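Long-range contact in precorrin-3 methylase (Rhodobacter capsulatus, PDB 3NUT), which probably transfers a methyl group from S-adenosylmethionine to a precorrin intermediate on the route to cobalamin (vitamin B12): residues 187-199 with 209-221. Sequence-based numbering, arbitrary orientation.
Sequences LREECEPGRLILF and AISVVELRDATPE
Leu215 is wedged between Leu187 and Ile197, joining helix 179-190 to the antiparallel beta hairpin of strands 196-201 and 209-214, which forms one margin of the mixed sheet in this tetrapyrrole methylase fold. A chi1 of 176°, with CG anti to N, carries its two methyls to the helix end: CD1 lies 3.7 Å from Leu187 CB, CD2 rests against Leu187 O and Cys191 CB, and the CD1 of Ile197 closes in from the strand. Cut back to alanine, this residue would probably keep its CB against Ile197 but leave Leu187 and Cys191 without their apolar partner. Further along the same sheet face, Val213 CG2 meets the edge of the Phe199 ring in its plane, 4.0 Å from CE2, and Ala218 CB also sits at that edge; Phe199 in turn packs near Thr227, which binds S-adenosylhomocysteine. On the other face, Leu198 and Val212 lie side by side. Paired backbone bonds join Ile197 to Val213 and Phe199 to Ser211. Past the strands, the turn 192-195 takes over: Leu215 N donates to Arg195 O at 2.9 Å, tilted from the carbonyl plane, whereas Arg216 N meets Pro193 O in the carbonyl plane, on a lone pair, at 3.1 Å.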
loop_
_atom_site.group_PDB
_atom_site.type_symbol
_atom_site.label_atom_id
_atom_site.label_comp_id
_atom_site.label_asym_id
_atom_site.label_seq_id
_atom_site.Cartn_x
_atom_site.Cartn_y
_atom_site.Cartn_z
ATOM N N LEU A 187 8.995 -20.247 7.301
ATOM C CA LEU A 187 7.585 -20.031 7.590
ATOM C C LEU A 187 6.970 -21.231 8.290
ATOM O O LEU A 187 6.299 -21.082 9.321
ATOM C CB LEU A 187 6.806 -19.674 6.321
ATOM C CG LEU A 187 6.765 -18.211 5.866
ATOM C CD1 LEU A 187 5.797 -18.094 4.693
ATOM C CD2 LEU A 187 6.353 -17.271 7.006
ATOM N N ARG A 188 7.194 -22.419 7.732
ATOM C CA ARG A 188 6.881 -23.650 8.450
ATOM C C ARG A 188 7.515 -23.650 9.856
ATOM O O ARG A 188 6.856 -24.035 10.821
ATOM C CB ARG A 188 7.279 -24.880 7.646
ATOM C CG ARG A 188 6.443 -25.048 6.391
ATOM C CD ARG A 188 6.840 -26.279 5.606
ATOM N NE ARG A 188 8.281 -26.336 5.322
ATOM C CZ ARG A 188 8.817 -26.357 4.104
ATOM N NH1 ARG A 188 8.051 -26.322 3.017
ATOM N NH2 ARG A 188 10.132 -26.415 3.979
ATOM N N GLU A 189 8.754 -23.163 9.988
ATOM C CA GLU A 189 9.403 -23.119 11.299
ATOM C C GLU A 189 8.629 -22.295 12.303
ATOM O O GLU A 189 8.428 -22.736 13.425
ATOM C CB GLU A 189 10.859 -22.664 11.211
ATOM C CG GLU A 189 11.787 -23.779 10.734
ATOM C CD GLU A 189 13.269 -23.437 10.817
ATOM O OE1 GLU A 189 13.631 -22.471 11.514
ATOM O OE2 GLU A 189 14.077 -24.153 10.190
ATOM N N GLU A 190 8.155 -21.124 11.892
ATOM C CA GLU A 190 7.610 -20.139 12.842
ATOM C C GLU A 190 6.079 -20.055 12.929
ATOM O O GLU A 190 5.547 -19.353 13.788
ATOM C CB GLU A 190 8.194 -18.757 12.540
ATOM C CG GLU A 190 9.685 -18.643 12.768
ATOM C CD GLU A 190 10.037 -18.184 14.164
ATOM O OE1 GLU A 190 9.149 -17.676 14.883
ATOM O OE2 GLU A 190 11.217 -18.310 14.545
ATOM N N CYS A 191 5.379 -20.777 12.056
ATOM C CA CYS A 191 3.926 -20.655 11.936
ATOM C C CYS A 191 3.203 -21.991 12.001
ATOM O O CYS A 191 3.777 -23.037 11.697
ATOM C CB CYS A 191 3.566 -19.979 10.602
ATOM S SG CYS A 191 4.258 -18.317 10.333
ATOM N N GLU A 192 1.926 -21.941 12.374
ATOM C CA GLU A 192 1.057 -23.118 12.366
ATOM C C GLU A 192 0.819 -23.611 10.935
ATOM O O GLU A 192 0.606 -22.794 10.034
ATOM C CB GLU A 192 -0.279 -22.799 13.041
ATOM C CG GLU A 192 -1.237 -21.935 12.203
ATOM C CD GLU A 192 -0.880 -20.450 12.190
ATOM O OE1 GLU A 192 -0.044 -20.009 13.015
ATOM O OE2 GLU A 192 -1.455 -19.720 11.351
ATOM N N PRO A 193 0.846 -24.944 10.718
ATOM C CA PRO A 193 0.656 -25.599 9.405
ATOM C C PRO A 193 -0.525 -25.113 8.545
ATOM O O PRO A 193 -0.395 -25.048 7.314
ATOM C CB PRO A 193 0.436 -27.070 9.781
ATOM C CG PRO A 193 1.228 -27.243 11.029
ATOM C CD PRO A 193 1.195 -25.921 11.768
ATOM N N GLY A 194 -1.662 -24.813 9.176
ATOM C CA GLY A 194 -2.856 -24.339 8.460
ATOM C C GLY A 194 -2.883 -22.848 8.103
ATOM O O GLY A 194 -3.951 -22.298 7.790
ATOM N N ARG A 195 -1.716 -22.200 8.142
ATOM C CA ARG A 195 -1.568 -20.776 7.823
ATOM C C ARG A 195 -1.780 -20.550 6.337
ATOM O O ARG A 195 -1.001 -21.036 5.510
ATOM C CB ARG A 195 -0.174 -20.284 8.230
ATOM C CG ARG A 195 0.186 -18.870 7.767
ATOM C CD ARG A 195 -0.642 -17.817 8.458
ATOM N NE ARG A 195 -0.280 -17.610 9.859
ATOM C CZ ARG A 195 0.693 -16.806 10.290
ATOM N NH1 ARG A 195 1.455 -16.143 9.435
ATOM N NH2 ARG A 195 0.923 -16.675 11.587
ATOM N N LEU A 196 -2.837 -19.817 6.004
ATOM C CA LEU A 196 -3.194 -19.580 4.619
ATOM C C LEU A 196 -2.109 -18.803 3.848
ATOM O O LEU A 196 -1.616 -17.782 4.309
ATOM C CB LEU A 196 -4.530 -18.841 4.559
ATOM C CG LEU A 196 -5.885 -19.537 4.317
ATOM C CD1 LEU A 196 -5.959 -21.038 4.671
ATOM C CD2 LEU A 196 -6.986 -18.759 5.036
ATOM N N ILE A 197 -1.725 -19.329 2.690
ATOM C CA ILE A 197 -0.829 -18.651 1.770
ATOM C C ILE A 197 -1.516 -18.560 0.417
ATOM O O ILE A 197 -2.216 -19.484 -0.016
ATOM C CB ILE A 197 0.501 -19.397 1.561
ATOM C CG1 ILE A 197 0.974 -20.099 2.857
ATOM C CG2 ILE A 197 1.559 -18.452 0.948
ATOM C CD1 ILE A 197 1.452 -19.174 4.005
ATOM N N LEU A 198 -1.286 -17.425 -0.237
ATOM C CA LEU A 198 -1.973 -17.056 -1.454
ATOM C C LEU A 198 -0.923 -16.724 -2.479
ATOM O O LEU A 198 -0.023 -15.927 -2.209
ATOM C CB LEU A 198 -2.825 -15.798 -1.230
ATOM C CG LEU A 198 -4.136 -15.804 -0.454
ATOM C CD1 LEU A 198 -3.955 -15.895 1.058
ATOM C CD2 LEU A 198 -4.868 -14.519 -0.798
ATOM N N PHE A 199 -1.051 -17.323 -3.656
ATOM C CA PHE A 199 -0.182 -16.984 -4.767
ATOM C C PHE A 199 -1.048 -16.265 -5.787
ATOM O O PHE A 199 -2.006 -16.838 -6.344
ATOM C CB PHE A 199 0.500 -18.225 -5.358
ATOM C CG PHE A 199 1.389 -18.947 -4.380
ATOM C CD1 PHE A 199 2.751 -18.668 -4.324
ATOM C CD2 PHE A 199 0.859 -19.901 -3.507
ATOM C CE1 PHE A 199 3.582 -19.329 -3.413
ATOM C CE2 PHE A 199 1.672 -20.564 -2.595
ATOM C CZ PHE A 199 3.045 -20.277 -2.550
ATOM N N ALA A 209 -4.362 -15.104 -12.006
ATOM C CA ALA A 209 -4.757 -16.370 -11.401
ATOM C C ALA A 209 -4.306 -16.404 -9.946
ATOM O O ALA A 209 -3.184 -15.995 -9.596
ATOM C CB ALA A 209 -4.176 -17.551 -12.173
ATOM N N ILE A 210 -5.195 -16.875 -9.091
ATOM C CA ILE A 210 -4.950 -16.791 -7.671
ATOM C C ILE A 210 -5.266 -18.112 -7.010
ATOM O O ILE A 210 -6.386 -18.618 -7.130
ATOM C CB ILE A 210 -5.777 -15.655 -7.026
ATOM C CG1 ILE A 210 -5.314 -14.301 -7.567
ATOM C CG2 ILE A 210 -5.660 -15.687 -5.494
ATOM C CD1 ILE A 210 -6.093 -13.139 -7.040
ATOM N N SER A 211 -4.282 -18.665 -6.311
ATOM C CA SER A 211 -4.504 -19.896 -5.594
ATOM C C SER A 211 -4.208 -19.688 -4.121
ATOM O O SER A 211 -3.205 -19.090 -3.745
ATOM C CB SER A 211 -3.675 -21.043 -6.179
ATOM O OG SER A 211 -2.284 -20.811 -5.997
ATOM N N VAL A 212 -5.120 -20.170 -3.296
ATOM C CA VAL A 212 -4.973 -20.103 -1.866
ATOM C C VAL A 212 -4.748 -21.522 -1.386
ATOM O O VAL A 212 -5.561 -22.404 -1.650
ATOM C CB VAL A 212 -6.244 -19.565 -1.198
ATOM C CG1 VAL A 212 -5.943 -19.146 0.242
ATOM C CG2 VAL A 212 -6.871 -18.399 -2.023
ATOM N N VAL A 213 -3.635 -21.744 -0.699
ATOM C CA VAL A 213 -3.339 -23.045 -0.105
ATOM C C VAL A 213 -2.849 -22.878 1.333
ATOM O O VAL A 213 -2.399 -21.797 1.718
ATOM C CB VAL A 213 -2.292 -23.822 -0.938
ATOM C CG1 VAL A 213 -2.844 -24.162 -2.333
ATOM C CG2 VAL A 213 -0.974 -23.046 -1.031
ATOM N N GLU A 214 -2.925 -23.939 2.136
ATOM C CA GLU A 214 -2.302 -23.904 3.462
ATOM C C GLU A 214 -0.783 -24.012 3.338
ATOM O O GLU A 214 -0.284 -24.591 2.376
ATOM C CB GLU A 214 -2.833 -25.026 4.329
ATOM C CG GLU A 214 -4.340 -25.012 4.522
ATOM C CD GLU A 214 -4.867 -26.389 4.903
ATOM O OE1 GLU A 214 -4.428 -27.376 4.255
ATOM O OE2 GLU A 214 -5.702 -26.481 5.840
ATOM N N LEU A 215 -0.062 -23.446 4.300
ATOM C CA LEU A 215 1.403 -23.455 4.310
ATOM C C LEU A 215 1.999 -24.850 4.173
ATOM O O LEU A 215 2.954 -25.043 3.408
ATOM C CB LEU A 215 1.919 -22.777 5.578
ATOM C CG LEU A 215 3.399 -22.689 5.940
ATOM C CD1 LEU A 215 4.225 -21.962 4.890
ATOM C CD2 LEU A 215 3.547 -22.019 7.300
ATOM N N ARG A 216 1.428 -25.805 4.916
ATOM C CA ARG A 216 1.796 -27.222 4.845
ATOM C C ARG A 216 1.861 -27.745 3.403
ATOM O O ARG A 216 2.769 -28.498 3.062
ATOM C CB ARG A 216 0.786 -28.068 5.640
ATOM C CG ARG A 216 -0.088 -29.010 4.773
ATOM C CD ARG A 216 -1.544 -29.064 5.198
ATOM N NE ARG A 216 -1.705 -29.136 6.650
ATOM C CZ ARG A 216 -2.873 -29.293 7.266
ATOM N NH1 ARG A 216 -3.998 -29.405 6.564
ATOM N NH2 ARG A 216 -2.910 -29.332 8.590
ATOM N N ASP A 217 0.893 -27.339 2.577
ATOM C CA ASP A 217 0.704 -27.859 1.220
ATOM C C ASP A 217 1.450 -27.087 0.126
ATOM O O ASP A 217 1.437 -27.493 -1.048
ATOM C CB ASP A 217 -0.784 -27.868 0.877
ATOM C CG ASP A 217 -1.506 -29.066 1.443
ATOM O OD1 ASP A 217 -1.141 -30.205 1.076
ATOM O OD2 ASP A 217 -2.448 -28.871 2.245
ATOM N N ALA A 218 2.090 -25.983 0.516
ATOM C CA ALA A 218 2.693 -25.033 -0.417
ATOM C C ALA A 218 4.093 -25.448 -0.858
ATOM O O ALA A 218 4.853 -26.003 -0.067
ATOM C CB ALA A 218 2.730 -23.649 0.208
ATOM N N THR A 219 4.413 -25.177 -2.123
ATOM C CA THR A 219 5.748 -25.414 -2.687
ATOM C C THR A 219 6.226 -24.148 -3.450
ATOM O O THR A 219 5.393 -23.343 -3.892
ATOM C CB THR A 219 5.752 -26.642 -3.637
ATOM O OG1 THR A 219 4.934 -26.366 -4.774
ATOM C CG2 THR A 219 5.205 -27.886 -2.949
ATOM N N PRO A 220 7.558 -23.961 -3.606
ATOM C CA PRO A 220 8.047 -22.685 -4.173
ATOM C C PRO A 220 7.688 -22.446 -5.639
ATOM O O PRO A 220 7.513 -21.301 -6.044
ATOM C CB PRO A 220 9.578 -22.768 -4.004
ATOM C CG PRO A 220 9.875 -24.218 -3.947
ATOM C CD PRO A 220 8.673 -24.867 -3.260
ATOM N N GLU A 221 7.572 -23.515 -6.421
ATOM C CA GLU A 221 7.260 -23.388 -7.840
ATOM C C GLU A 221 5.817 -22.901 -8.075
ATOM O O GLU A 221 5.365 -22.795 -9.220
ATOM C CB GLU A 221 7.574 -24.694 -8.595
ATOM C CG GLU A 221 6.575 -25.849 -8.399
ATOM C CD GLU A 221 6.802 -26.637 -7.113
ATOM O OE1 GLU A 221 7.779 -26.333 -6.382
ATOM O OE2 GLU A 221 5.992 -27.560 -6.830
#